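Local coordinates for type IV pilus biogenesis protein PilB (Streptococcus sanguinis, PDB 7B7P) that serves as a minor type IV pilin with a direct role in adhesion, carrying a metal-binding von Willebrand factor A-like module, at residues Val214-Ile226 with Gly254-Ser268. Numbering follows the deposited sequence.
Sequences VNLVGFSTSAKYI and GVTNPGDGLRYGMIS
Tyr264 swings CG away from its carbonyl carbon (chi1 -81°), which brings its ring against Ala223, with CD2 over one face of the Tyr225 ring. Asp260 turns CG opposite its own N (chi1 -158°), placing OD2 where Ala223 N can donate to it. Ala223 CB sits over one face of the Tyr264 ring, 3.7 Å from its centroid, as a CH-pi contact. The two tyrosine rings meet obliquely, with planes at 43°. Tyr225 OH donates to Tyr264 O at 2.9 Å, and Ser268 N reaches that oxygen from the opposite face of the carbonyl plane.

Phe219 lies against the helix start, with Pro258 CA over one ring face and Thr256 CG2 at the edge. Phe219 CB touches Gly261 CA at 3.6 Å, where the helix has no side chain. Asn257 caps the helix through OD1 and sends ND2 to Thr221 O at 3.2 Å. Ala223 N meets Asp260 OD2 at 3.0 Å from above the carboxylate plane, while Arg263 grips OD1 side-on. Val255 N bonds Thr221 OG1 at 3.0 Å.

The Thr256 side chain lies about 3 Å from a bound magnesium ion. The Thr221 bonds join the turn to the 254-257 loop; the Asp260 and Tyr264 bonds join the hairpin to the helix.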
ATOM      1  N   VAL A 214       1.686  12.117   8.537  1.00 70.85           N
ATOM      2  CA  VAL A 214       2.885  11.326   8.744  1.00 71.39           C
ATOM      3  C   VAL A 214       3.474  11.685  10.105  1.00 73.38           C
ATOM      4  O   VAL A 214       3.266  12.787  10.621  1.00 71.05           O
ATOM      5  CB  VAL A 214       3.914  11.570   7.610  1.00 74.10           C
ATOM      6  CG1 VAL A 214       3.254  11.490   6.232  1.00 71.08           C
ATOM      7  CG2 VAL A 214       4.563  12.928   7.766  1.00 75.66           C
ATOM      8  N   ASN A 215       4.197  10.735  10.700  1.00 70.00           N
ATOM      9  CA  ASN A 215       5.078  11.026  11.825  1.00 68.09           C
ATOM     10  C   ASN A 215       6.376  10.271  11.592  1.00 67.24           C
ATOM     11  O   ASN A 215       6.505   9.504  10.633  1.00 68.98           O
ATOM     12  CB  ASN A 215       4.438  10.679  13.182  1.00 68.82           C
ATOM     13  CG  ASN A 215       4.381   9.177  13.452  1.00 73.19           C
ATOM     14  OD1 ASN A 215       4.438   8.367  12.517  1.00 68.25           O
ATOM     15  ND2 ASN A 215       4.282   8.796  14.742  1.00 60.15           N
ATOM     16  N   LEU A 216       7.340  10.469  12.477  1.00 63.12           N
ATOM     17  CA  LEU A 216       8.680   9.946  12.279  1.00 65.03           C
ATOM     18  C   LEU A 216       9.148   9.258  13.553  1.00 67.31           C
ATOM     19  O   LEU A 216       9.182   9.885  14.618  1.00 67.85           O
ATOM     20  CB  LEU A 216       9.643  11.072  11.880  1.00 68.50           C
ATOM     21  CG  LEU A 216      11.029  10.578  11.458  1.00 73.67           C
ATOM     22  CD1 LEU A 216      10.918   9.557  10.312  1.00 64.72           C
ATOM     23  CD2 LEU A 216      11.957  11.745  11.081  1.00 73.08           C
ATOM     24  N   VAL A 217       9.513   7.981  13.439  1.00 62.78           N
ATOM     25  CA  VAL A 217      10.089   7.203  14.530  1.00 61.96           C
ATOM     26  C   VAL A 217      11.508   6.819  14.134  1.00 63.76           C
ATOM     27  O   VAL A 217      11.742   6.329  13.020  1.00 64.61           O
ATOM     28  CB  VAL A 217       9.259   5.938  14.844  1.00 59.88           C
ATOM     29  CG1 VAL A 217       9.998   5.012  15.848  1.00 57.02           C
ATOM     30  CG2 VAL A 217       7.871   6.297  15.352  1.00 61.68           C
ATOM     31  N   GLY A 218      12.447   7.033  15.039  1.00 62.00           N
ATOM     32  CA  GLY A 218      13.791   6.521  14.889  1.00 57.57           C
ATOM     33  C   GLY A 218      13.981   5.338  15.822  1.00 61.08           C
ATOM     34  O   GLY A 218      13.323   5.227  16.847  1.00 55.12           O
ATOM     35  N   PHE A 219      14.889   4.446  15.461  1.00 57.10           N
ATOM     36  CA  PHE A 219      15.197   3.354  16.365  1.00 57.03           C
ATOM     37  C   PHE A 219      16.634   2.950  16.141  1.00 56.98           C
ATOM     38  O   PHE A 219      17.135   2.979  15.015  1.00 62.29           O
ATOM     39  CB  PHE A 219      14.261   2.134  16.181  1.00 54.24           C
ATOM     40  CG  PHE A 219      14.521   1.332  14.919  1.00 56.89           C
ATOM     41  CD1 PHE A 219      15.423   0.279  14.924  1.00 52.62           C
ATOM     42  CD2 PHE A 219      13.833   1.626  13.737  1.00 57.87           C
ATOM     43  CE1 PHE A 219      15.667  -0.458  13.774  1.00 57.58           C
ATOM     44  CE2 PHE A 219      14.053   0.886  12.577  1.00 57.40           C
ATOM     45  CZ  PHE A 219      14.970  -0.157  12.596  1.00 57.76           C
ATOM     46  N   SER A 220      17.288   2.588  17.229  1.00 61.45           N
ATOM     47  CA  SER A 220      18.569   1.925  17.151  1.00 60.90           C
ATOM     48  C   SER A 220      18.617   0.933  18.296  1.00 60.98           C
ATOM     49  O   SER A 220      17.931  -0.094  18.252  1.00 61.52           O
ATOM     50  CB  SER A 220      19.722   2.931  17.209  1.00 63.90           C
ATOM     51  OG  SER A 220      19.653   3.711  18.390  1.00 63.83           O
ATOM     52  N   THR A 221      19.448   1.207  19.303  1.00 60.98           N
ATOM     53  CA  THR A 221      19.420   0.397  20.513  1.00 58.51           C
ATOM     54  C   THR A 221      18.007   0.339  21.085  1.00 59.06           C
ATOM     55  O   THR A 221      17.556  -0.704  21.574  1.00 59.82           O
ATOM     56  CB  THR A 221      20.416   0.963  21.520  1.00 57.52           C
ATOM     57  OG1 THR A 221      21.743   0.825  20.985  1.00 63.92           O
ATOM     58  CG2 THR A 221      20.340   0.211  22.860  1.00 58.43           C
ATOM     59  N   SER A 222      17.279   1.438  20.979  1.00 58.13           N
ATOM     60  CA  SER A 222      15.877   1.474  21.329  1.00 59.82           C
ATOM     61  C   SER A 222      15.259   2.614  20.526  1.00 58.49           C
ATOM     62  O   SER A 222      15.955   3.349  19.826  1.00 57.34           O
ATOM     63  CB  SER A 222      15.701   1.613  22.847  1.00 56.82           C
ATOM     64  OG  SER A 222      15.835   2.957  23.239  1.00 61.57           O
ATOM     65  N   ALA A 223      13.945   2.738  20.609  1.00 59.11           N
ATOM     66  CA  ALA A 223      13.218   3.617  19.706  1.00 60.59           C
ATOM     67  C   ALA A 223      12.992   4.984  20.350  1.00 62.01           C
ATOM     68  O   ALA A 223      13.005   5.132  21.573  1.00 62.07           O
ATOM     69  CB  ALA A 223      11.872   2.985  19.295  1.00 54.43           C
ATOM     70  N   LYS A 224      12.770   5.980  19.494  1.00 62.51           N
ATOM     71  CA  LYS A 224      12.513   7.352  19.904  1.00 63.70           C
ATOM     72  C   LYS A 224      11.583   8.001  18.882  1.00 69.42           C
ATOM     73  O   LYS A 224      11.682   7.734  17.679  1.00 66.78           O
ATOM     74  CB  LYS A 224      13.823   8.148  20.033  1.00 70.48           C
ATOM     75  CG  LYS A 224      13.624   9.650  20.217  1.00 82.41           C
ATOM     76  CD  LYS A 224      14.747  10.507  19.588  1.00 89.05           C
ATOM     77  CE  LYS A 224      14.787  11.904  20.254  1.00 90.27           C
ATOM     78  NZ  LYS A 224      15.841  12.797  19.703  1.00 92.57           N
ATOM     79  N   TYR A 225      10.671   8.842  19.363  1.00 59.39           N
ATOM     80  CA  TYR A 225       9.874   9.664  18.470  1.00 64.88           C
ATOM     81  C   TYR A 225      10.711  10.867  18.036  1.00 65.86           C
ATOM     82  O   TYR A 225      11.114  11.676  18.870  1.00 68.51           O
ATOM     83  CB  TYR A 225       8.590  10.110  19.168  1.00 67.11           C
ATOM     84  CG  TYR A 225       7.538   9.034  19.300  1.00 64.90           C
ATOM     85  CD1 TYR A 225       6.893   8.525  18.180  1.00 62.83           C
ATOM     86  CD2 TYR A 225       7.180   8.535  20.549  1.00 60.75           C
ATOM     87  CE1 TYR A 225       5.927   7.536  18.301  1.00 65.45           C
ATOM     88  CE2 TYR A 225       6.215   7.557  20.679  1.00 63.00           C
ATOM     89  CZ  TYR A 225       5.596   7.057  19.559  1.00 62.78           C
ATOM     90  OH  TYR A 225       4.652   6.068  19.701  1.00 61.99           O
ATOM     91  N   ILE A 226      11.015  10.962  16.745  1.00 72.43           N
ATOM     92  CA  ILE A 226      11.638  12.179  16.236  1.00 69.16           C
ATOM     93  C   ILE A 226      10.581  13.252  16.075  1.00 68.82           C
ATOM     94  O   ILE A 226      10.786  14.409  16.437  1.00 74.11           O
ATOM     95  CB  ILE A 226      12.379  11.920  14.913  1.00 66.10           C
ATOM     96  CG1 ILE A 226      13.080  10.557  14.925  1.00 72.31           C
ATOM     97  CG2 ILE A 226      13.403  13.022  14.645  1.00 72.01           C
ATOM     98  CD1 ILE A 226      14.237  10.473  15.894  1.00 77.13           C
ATOM     99  N   GLY A 254      24.250   3.408  18.110  1.00 64.54           N
ATOM    100  CA  GLY A 254      23.554   2.256  18.677  1.00 67.04           C
ATOM    101  C   GLY A 254      23.496   1.039  17.762  1.00 62.05           C
ATOM    102  O   GLY A 254      24.110   0.977  16.691  1.00 63.33           O
ATOM    103  N   VAL A 255      22.728   0.043  18.216  1.00 64.08           N
ATOM    104  CA  VAL A 255      22.518  -1.207  17.486  1.00 60.46           C
ATOM    105  C   VAL A 255      21.140  -1.186  16.816  1.00 61.84           C
ATOM    106  O   VAL A 255      20.574  -0.118  16.584  1.00 57.85           O
ATOM    107  CB  VAL A 255      22.684  -2.414  18.429  1.00 65.42           C
ATOM    108  CG1 VAL A 255      24.157  -2.631  18.734  1.00 62.82           C
ATOM    109  CG2 VAL A 255      21.883  -2.199  19.721  1.00 56.80           C
ATOM    110  N   THR A 256      20.584  -2.352  16.487  1.00 64.63           N
ATOM    111  CA  THR A 256      19.406  -2.429  15.621  1.00 57.99           C
ATOM    112  C   THR A 256      18.294  -3.199  16.330  1.00 55.41           C
ATOM    113  O   THR A 256      18.351  -4.427  16.435  1.00 56.46           O
ATOM    114  CB  THR A 256      19.786  -3.075  14.277  1.00 58.83           C
ATOM    115  OG1 THR A 256      20.901  -2.367  13.712  1.00 61.92           O
ATOM    116  CG2 THR A 256      18.609  -3.045  13.279  1.00 52.22           C
ATOM    117  N   ASN A 257      17.269  -2.480  16.788  1.00 59.70           N
ATOM    118  CA  ASN A 257      16.165  -3.030  17.576  1.00 53.33           C
ATOM    119  C   ASN A 257      14.876  -2.711  16.825  1.00 53.54           C
ATOM    120  O   ASN A 257      14.103  -1.832  17.231  1.00 56.68           O
ATOM    121  CB  ASN A 257      16.153  -2.445  18.991  1.00 54.05           C
ATOM    122  CG  ASN A 257      15.152  -3.144  19.939  1.00 59.84           C
ATOM    123  OD1 ASN A 257      14.254  -3.856  19.492  1.00 57.52           O
ATOM    124  ND2 ASN A 257      15.317  -2.934  21.258  1.00 53.37           N
ATOM    125  N   PRO A 258      14.625  -3.392  15.709  1.00 57.02           N
ATOM    126  CA  PRO A 258      13.446  -3.050  14.898  1.00 53.64           C
ATOM    127  C   PRO A 258      12.123  -3.285  15.616  1.00 53.47           C
ATOM    128  O   PRO A 258      11.158  -2.534  15.395  1.00 51.74           O
ATOM    129  CB  PRO A 258      13.603  -3.952  13.658  1.00 51.69           C
ATOM    130  CG  PRO A 258      14.392  -5.126  14.141  1.00 50.00           C
ATOM    131  CD  PRO A 258      15.327  -4.594  15.202  1.00 55.39           C
ATOM    132  N   GLY A 259      12.042  -4.298  16.476  1.00 52.37           N
ATOM    133  CA  GLY A 259      10.825  -4.484  17.255  1.00 52.09           C
ATOM    134  C   GLY A 259      10.414  -3.236  18.018  1.00 55.80           C
ATOM    135  O   GLY A 259       9.240  -2.840  18.002  1.00 57.27           O
ATOM    136  N   ASP A 260      11.373  -2.579  18.696  1.00 54.73           N
ATOM    137  CA  ASP A 260      10.985  -1.394  19.463  1.00 54.23           C
ATOM    138  C   ASP A 260      10.564  -0.263  18.530  1.00 56.02           C
ATOM    139  O   ASP A 260       9.585   0.444  18.804  1.00 52.67           O
ATOM    140  CB  ASP A 260      12.103  -0.950  20.418  1.00 58.21           C
ATOM    141  CG  ASP A 260      11.575  -0.095  21.601  1.00 59.69           C
ATOM    142  OD1 ASP A 260      10.384  -0.186  21.953  1.00 58.30           O
ATOM    143  OD2 ASP A 260      12.344   0.712  22.165  1.00 62.79           O
ATOM    144  N   GLY A 261      11.271  -0.090  17.407  1.00 54.55           N
ATOM    145  CA  GLY A 261      10.853   0.918  16.457  1.00 54.07           C
ATOM    146  C   GLY A 261       9.443   0.669  15.965  1.00 56.50           C
ATOM    147  O   GLY A 261       8.628   1.599  15.867  1.00 56.64           O
ATOM    148  N   LEU A 262       9.134  -0.601  15.668  1.00 55.44           N
ATOM    149  CA  LEU A 262       7.819  -0.971  15.168  1.00 56.42           C
ATOM    150  C   LEU A 262       6.753  -0.746  16.230  1.00 57.70           C
ATOM    151  O   LEU A 262       5.612  -0.379  15.909  1.00 56.89           O
ATOM    152  CB  LEU A 262       7.830  -2.435  14.709  1.00 54.48           C
ATOM    153  CG  LEU A 262       6.524  -2.905  14.045  1.00 57.97           C
ATOM    154  CD1 LEU A 262       6.305  -2.216  12.682  1.00 59.57           C
ATOM    155  CD2 LEU A 262       6.495  -4.412  13.891  1.00 54.42           C
ATOM    156  N   ARG A 263       7.109  -0.971  17.498  1.00 55.51           N
ATOM    157  CA  ARG A 263       6.170  -0.723  18.584  1.00 59.15           C
ATOM    158  C   ARG A 263       5.774   0.743  18.626  1.00 55.88           C
ATOM    159  O   ARG A 263       4.584   1.076  18.681  1.00 58.31           O
ATOM    160  CB  ARG A 263       6.774  -1.168  19.925  1.00 58.19           C
ATOM    161  CG  ARG A 263       5.872  -0.873  21.132  1.00 57.33           C
ATOM    162  CD  ARG A 263       6.374  -1.598  22.383  1.00 58.70           C
ATOM    163  NE  ARG A 263       7.677  -1.111  22.863  1.00 62.45           N
ATOM    164  CZ  ARG A 263       7.946  -0.908  24.155  1.00 65.33           C
ATOM    165  NH1 ARG A 263       7.002  -1.140  25.066  1.00 58.81           N
ATOM    166  NH2 ARG A 263       9.141  -0.478  24.540  1.00 59.84           N
ATOM    167  N   TYR A 264       6.763   1.641  18.602  1.00 59.50           N
ATOM    168  CA  TYR A 264       6.437   3.065  18.605  1.00 55.82           C
ATOM    169  C   TYR A 264       5.596   3.425  17.386  1.00 59.80           C
ATOM    170  O   TYR A 264       4.575   4.109  17.506  1.00 59.94           O
ATOM    171  CB  TYR A 264       7.706   3.894  18.630  1.00 55.30           C
ATOM    172  CG  TYR A 264       8.345   4.053  20.003  1.00 62.34           C
ATOM    173  CD1 TYR A 264       8.625   2.945  20.796  1.00 59.97           C
ATOM    174  CD2 TYR A 264       8.708   5.312  20.480  1.00 59.99           C
ATOM    175  CE1 TYR A 264       9.232   3.080  22.022  1.00 62.61           C
ATOM    176  CE2 TYR A 264       9.316   5.460  21.713  1.00 57.08           C
ATOM    177  CZ  TYR A 264       9.579   4.341  22.477  1.00 63.91           C
ATOM    178  OH  TYR A 264      10.183   4.455  23.709  1.00 68.00           O
ATOM    179  N   GLY A 265       5.992   2.931  16.209  1.00 57.26           N
ATOM    180  CA  GLY A 265       5.226   3.206  15.009  1.00 52.10           C
ATOM    181  C   GLY A 265       3.785   2.774  15.118  1.00 55.88           C
ATOM    182  O   GLY A 265       2.870   3.562  14.877  1.00 57.02           O
ATOM    183  N   MET A 266       3.556   1.517  15.513  1.00 56.99           N
ATOM    184  CA  MET A 266       2.195   0.985  15.479  1.00 60.92           C
ATOM    185  C   MET A 266       1.299   1.614  16.545  1.00 60.30           C
ATOM    186  O   MET A 266       0.104   1.836  16.298  1.00 59.00           O
ATOM    187  CB  MET A 266       2.206  -0.539  15.630  1.00 55.29           C
ATOM    188  CG  MET A 266       2.849  -1.258  14.451  1.00 58.62           C
ATOM    189  SD  MET A 266       2.595  -3.030  14.524  1.00 60.77           S
ATOM    190  CE  MET A 266       2.807  -3.485  12.781  1.00 54.06           C
ATOM    191  N   ILE A 267       1.823   1.869  17.750  1.00 59.35           N
ATOM    192  CA  ILE A 267       0.923   2.437  18.752  1.00 64.47           C
ATOM    193  C   ILE A 267       0.559   3.869  18.388  1.00 60.62           C
ATOM    194  O   ILE A 267      -0.594   4.280  18.550  1.00 63.35           O
ATOM    195  CB  ILE A 267       1.481   2.337  20.189  1.00 64.23           C
ATOM    196  CG1 ILE A 267       0.379   2.729  21.182  1.00 70.11           C
ATOM    197  CG2 ILE A 267       2.658   3.230  20.415  1.00 60.96           C
ATOM    198  CD1 ILE A 267       0.613   2.224  22.605  1.00 69.60           C
ATOM    199  N   SER A 268       1.507   4.641  17.845  1.00 64.07           N
ATOM    200  CA  SER A 268       1.145   5.986  17.385  1.00 64.16           C
ATOM    201  C   SER A 268       0.123   5.932  16.248  1.00 65.39           C
ATOM    202  O   SER A 268      -0.740   6.804  16.152  1.00 69.22           O
ATOM    203  CB  SER A 268       2.388   6.769  16.966  1.00 63.24           C
ATOM    204  OG  SER A 268       2.927   6.302  15.743  1.00 65.06           O
TER